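PDB 2GNN: vascular endothelial growth factor homolog from Orf virus, which acts as a secreted, disulfide-linked homodimeric growth factor that binds vascular endothelial growth factor receptors and induces endothelial proliferation. Local coordinates for residues B[34-43]-B[86-94]. Residues are numbered along the deposited sequence; the frame is centred on the assembly and turned at random.
Sequences THPELTSQRF and GMQRLSFVE
His35 turns the edge of its imidazole toward the face of Phe92 in a T-shaped pair, planes at 70°, with CE1 above the phenyl face, offset toward the rim and 3.8 Å from Phe92 CE2. The contact belongs to the cystine-knot fold of the PDGF/VEGF family: the irregular loop that follows helix 31-34 packs on strand 85-102, which pairs in antiparallel fashion with strand 62-79. The same loop carries Ser40, which with Ser80, Gly81, Ser82 and Gly83 lines a pocket holding benzamidine in the crystal. The imidazole is held by its neighbour, since ND1 donates to Thr34 OG1 (2.8 Å) almost in the ring plane; that hydroxyl also bonds to Val31 O, which probably helps to fix the ring's rotation. Thr34 OG1 in turn sits 3.4 Å from Phe92 CE2. Near the imidazole plane, His35 CE1 comes within 2.9 Å of Ser91 O, whereas Leu90 CD1 lies over one ring face and Leu90 CB is nearest, 3.9 Å from His35 NE2. Leu38, which closes the type I turn begun at His35, meets Leu90 tip to tip, and Phe43 CE2 packs 3.9 Å from Leu90 CD1. At the far end two extended glutamine side chains converge from opposite directions. Gln88 OE1, which also accepts from Ala79 N, receives a nearly straight bond from Gln41 NE2 (2.7 Å, 176°), NE2 lying in the plane of the Gln88 carbonyl.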
loop_
_atom_site.group_PDB
_atom_site.type_symbol
_atom_site.label_atom_id
_atom_site.label_comp_id
_atom_site.label_asym_id
_atom_site.label_seq_id
_atom_site.Cartn_x
_atom_site.Cartn_y
_atom_site.Cartn_z
ATOM N N THR B 34 0.242 3.637 -14.242
ATOM C CA THR B 34 0.671 4.989 -14.010
ATOM C C THR B 34 1.055 5.626 -15.344
ATOM O O THR B 34 1.067 6.847 -15.478
ATOM C CB THR B 34 1.906 5.043 -13.108
ATOM O OG1 THR B 34 3.008 4.472 -13.811
ATOM C CG2 THR B 34 1.682 4.284 -11.782
ATOM N N HIS B 35 1.369 4.789 -16.329
ATOM C CA HIS B 35 1.779 5.268 -17.646
ATOM C C HIS B 35 1.078 4.548 -18.788
ATOM O O HIS B 35 1.734 3.872 -19.567
ATOM C CB HIS B 35 3.290 5.124 -17.787
ATOM C CG HIS B 35 4.067 6.175 -17.063
ATOM N ND1 HIS B 35 4.293 6.127 -15.707
ATOM C CD2 HIS B 35 4.683 7.298 -17.509
ATOM C CE1 HIS B 35 5.016 7.172 -15.345
ATOM N NE2 HIS B 35 5.273 7.895 -16.422
ATOM N N PRO B 36 -0.258 4.682 -18.896
ATOM C CA PRO B 36 -1.038 3.941 -19.893
ATOM C C PRO B 36 -0.640 4.179 -21.341
ATOM O O PRO B 36 -1.004 3.400 -22.227
ATOM C CB PRO B 36 -2.466 4.449 -19.677
ATOM C CG PRO B 36 -2.364 5.617 -18.771
ATOM C CD PRO B 36 -1.114 5.498 -18.020
ATOM N N GLU B 37 0.080 5.264 -21.582
ATOM C CA GLU B 37 0.422 5.679 -22.939
ATOM C C GLU B 37 1.666 4.919 -23.419
ATOM O O GLU B 37 1.969 4.875 -24.613
ATOM C CB GLU B 37 0.605 7.209 -22.997
ATOM C CG GLU B 37 1.916 7.744 -22.354
ATOM C CD GLU B 37 1.906 7.848 -20.808
ATOM O OE1 GLU B 37 0.877 7.564 -20.141
ATOM O OE2 GLU B 37 2.958 8.235 -20.257
ATOM N N LEU B 38 2.377 4.305 -22.476
ATOM C CA LEU B 38 3.509 3.447 -22.812
ATOM C C LEU B 38 3.020 2.008 -23.012
ATOM O O LEU B 38 3.140 1.152 -22.120
ATOM C CB LEU B 38 4.578 3.542 -21.727
ATOM C CG LEU B 38 5.329 4.883 -21.640
ATOM C CD1 LEU B 38 6.254 4.858 -20.439
ATOM C CD2 LEU B 38 6.118 5.145 -22.891
ATOM N N THR B 39 2.430 1.776 -24.179
ATOM C CA THR B 39 1.742 0.541 -24.527
ATOM C C THR B 39 2.751 -0.380 -25.214
ATOM O O THR B 39 3.823 0.078 -25.622
ATOM C CB THR B 39 0.687 0.836 -25.579
ATOM O OG1 THR B 39 1.307 1.613 -26.593
ATOM C CG2 THR B 39 -0.513 1.591 -25.027
ATOM N N SER B 40 2.387 -1.656 -25.391
ATOM C CA SER B 40 3.274 -2.686 -25.973
ATOM C C SER B 40 4.651 -2.743 -25.318
ATOM O O SER B 40 5.672 -2.835 -25.997
ATOM C CB SER B 40 3.429 -2.497 -27.489
ATOM O OG SER B 40 2.246 -2.906 -28.147
ATOM N N GLN B 41 4.704 -2.630 -23.998
ATOM C CA GLN B 41 5.992 -2.747 -23.305
ATOM C C GLN B 41 5.799 -3.309 -21.901
ATOM O O GLN B 41 4.678 -3.342 -21.386
ATOM C CB GLN B 41 6.756 -1.428 -23.279
ATOM C CG GLN B 41 6.525 -0.564 -22.041
ATOM C CD GLN B 41 7.539 0.526 -21.928
ATOM O OE1 GLN B 41 7.458 1.529 -22.636
ATOM N NE2 GLN B 41 8.534 0.337 -21.058
ATOM N N ARG B 42 6.891 -3.782 -21.302
ATOM C CA ARG B 42 6.855 -4.298 -19.934
ATOM C C ARG B 42 7.742 -3.442 -19.089
ATOM O O ARG B 42 8.650 -2.800 -19.612
ATOM C CB ARG B 42 7.340 -5.746 -19.894
ATOM C CG ARG B 42 6.403 -6.706 -20.591
ATOM C CD ARG B 42 6.259 -7.945 -19.809
ATOM N NE ARG B 42 5.222 -8.800 -20.353
ATOM C CZ ARG B 42 4.037 -8.982 -19.785
ATOM N NH1 ARG B 42 3.744 -8.358 -18.654
ATOM N NH2 ARG B 42 3.147 -9.791 -20.348
ATOM N N PHE B 43 7.482 -3.431 -17.784
ATOM C CA PHE B 43 8.352 -2.705 -16.852
ATOM C C PHE B 43 8.943 -3.645 -15.823
ATOM O O PHE B 43 8.290 -4.570 -15.352
ATOM C CB PHE B 43 7.601 -1.576 -16.140
ATOM C CG PHE B 43 6.907 -0.617 -17.092
ATOM C CD1 PHE B 43 5.618 -0.869 -17.532
ATOM C CD2 PHE B 43 7.551 0.539 -17.542
ATOM C CE1 PHE B 43 4.969 0.011 -18.427
ATOM C CE2 PHE B 43 6.915 1.416 -18.421
ATOM C CZ PHE B 43 5.624 1.147 -18.858
ATOM N N GLY B 86 15.937 -1.514 -21.985
ATOM C CA GLY B 86 16.756 -0.334 -21.693
ATOM C C GLY B 86 16.174 0.435 -20.537
ATOM O O GLY B 86 14.968 0.387 -20.305
ATOM N N MET B 87 17.024 1.136 -19.798
ATOM C CA MET B 87 16.549 1.941 -18.672
ATOM C C MET B 87 15.654 3.102 -19.146
ATOM O O MET B 87 15.836 3.616 -20.251
ATOM C CB MET B 87 17.731 2.465 -17.848
ATOM C CG MET B 87 18.690 1.366 -17.322
ATOM S SD MET B 87 17.813 0.049 -16.434
ATOM C CE MET B 87 17.437 0.828 -14.875
ATOM N N GLN B 88 14.682 3.474 -18.311
ATOM C CA GLN B 88 13.829 4.639 -18.529
ATOM C C GLN B 88 13.662 5.409 -17.239
ATOM O O GLN B 88 13.265 4.821 -16.240
ATOM C CB GLN B 88 12.442 4.185 -18.953
ATOM C CG GLN B 88 12.345 3.673 -20.345
ATOM C CD GLN B 88 10.935 3.317 -20.684
ATOM O OE1 GLN B 88 10.572 2.143 -20.734
ATOM N NE2 GLN B 88 10.113 4.332 -20.916
ATOM N N ARG B 89 13.970 6.707 -17.239
ATOM C CA ARG B 89 13.548 7.572 -16.132
ATOM C C ARG B 89 12.115 8.023 -16.394
ATOM O O ARG B 89 11.840 8.647 -17.419
ATOM C CB ARG B 89 14.448 8.795 -15.959
ATOM C CG ARG B 89 15.938 8.524 -15.950
ATOM C CD ARG B 89 16.581 8.999 -17.253
ATOM N NE ARG B 89 17.289 10.274 -17.104
ATOM C CZ ARG B 89 17.576 11.112 -18.104
ATOM N NH1 ARG B 89 17.206 10.842 -19.353
ATOM N NH2 ARG B 89 18.232 12.241 -17.848
ATOM N N LEU B 90 11.207 7.701 -15.479
ATOM C CA LEU B 90 9.805 8.086 -15.611
ATOM C C LEU B 90 9.340 8.883 -14.396
ATOM O O LEU B 90 9.940 8.804 -13.336
ATOM C CB LEU B 90 8.937 6.856 -15.823
ATOM C CG LEU B 90 9.194 6.055 -17.104
ATOM C CD1 LEU B 90 8.396 4.760 -17.102
ATOM C CD2 LEU B 90 8.904 6.883 -18.371
ATOM N N SER B 91 8.278 9.667 -14.563
ATOM C CA SER B 91 7.795 10.579 -13.527
ATOM C C SER B 91 6.532 10.011 -12.914
ATOM O O SER B 91 5.700 9.438 -13.622
ATOM C CB SER B 91 7.512 11.952 -14.140
ATOM O OG SER B 91 7.115 12.911 -13.169
ATOM N N PHE B 92 6.403 10.152 -11.597
ATOM C CA PHE B 92 5.253 9.621 -10.859
ATOM C C PHE B 92 4.720 10.673 -9.902
ATOM O O PHE B 92 5.473 11.482 -9.363
ATOM C CB PHE B 92 5.640 8.359 -10.063
ATOM C CG PHE B 92 6.190 7.251 -10.916
ATOM C CD1 PHE B 92 7.533 7.247 -11.297
ATOM C CD2 PHE B 92 5.370 6.234 -11.358
ATOM C CE1 PHE B 92 8.035 6.244 -12.114
ATOM C CE2 PHE B 92 5.870 5.224 -12.175
ATOM C CZ PHE B 92 7.213 5.231 -12.540
ATOM N N VAL B 93 3.414 10.660 -9.694
ATOM C CA VAL B 93 2.794 11.582 -8.762
ATOM C C VAL B 93 2.768 10.944 -7.368
ATOM O O VAL B 93 2.262 9.837 -7.214
ATOM C CB VAL B 93 1.367 11.964 -9.234
ATOM C CG1 VAL B 93 0.711 12.924 -8.257
ATOM C CG2 VAL B 93 1.421 12.592 -10.634
ATOM N N GLU B 94 3.334 11.634 -6.376
ATOM C CA GLU B 94 3.237 11.226 -4.964
ATOM C C GLU B 94 2.400 12.253 -4.219
ATOM O O GLU B 94 2.459 13.435 -4.534
ATOM C CB GLU B 94 4.610 11.203 -4.289
ATOM C CG GLU B 94 5.710 10.510 -5.051
ATOM C CD GLU B 94 5.948 9.085 -4.604
ATOM O OE1 GLU B 94 5.571 8.710 -3.478
ATOM O OE2 GLU B 94 6.541 8.331 -5.386
#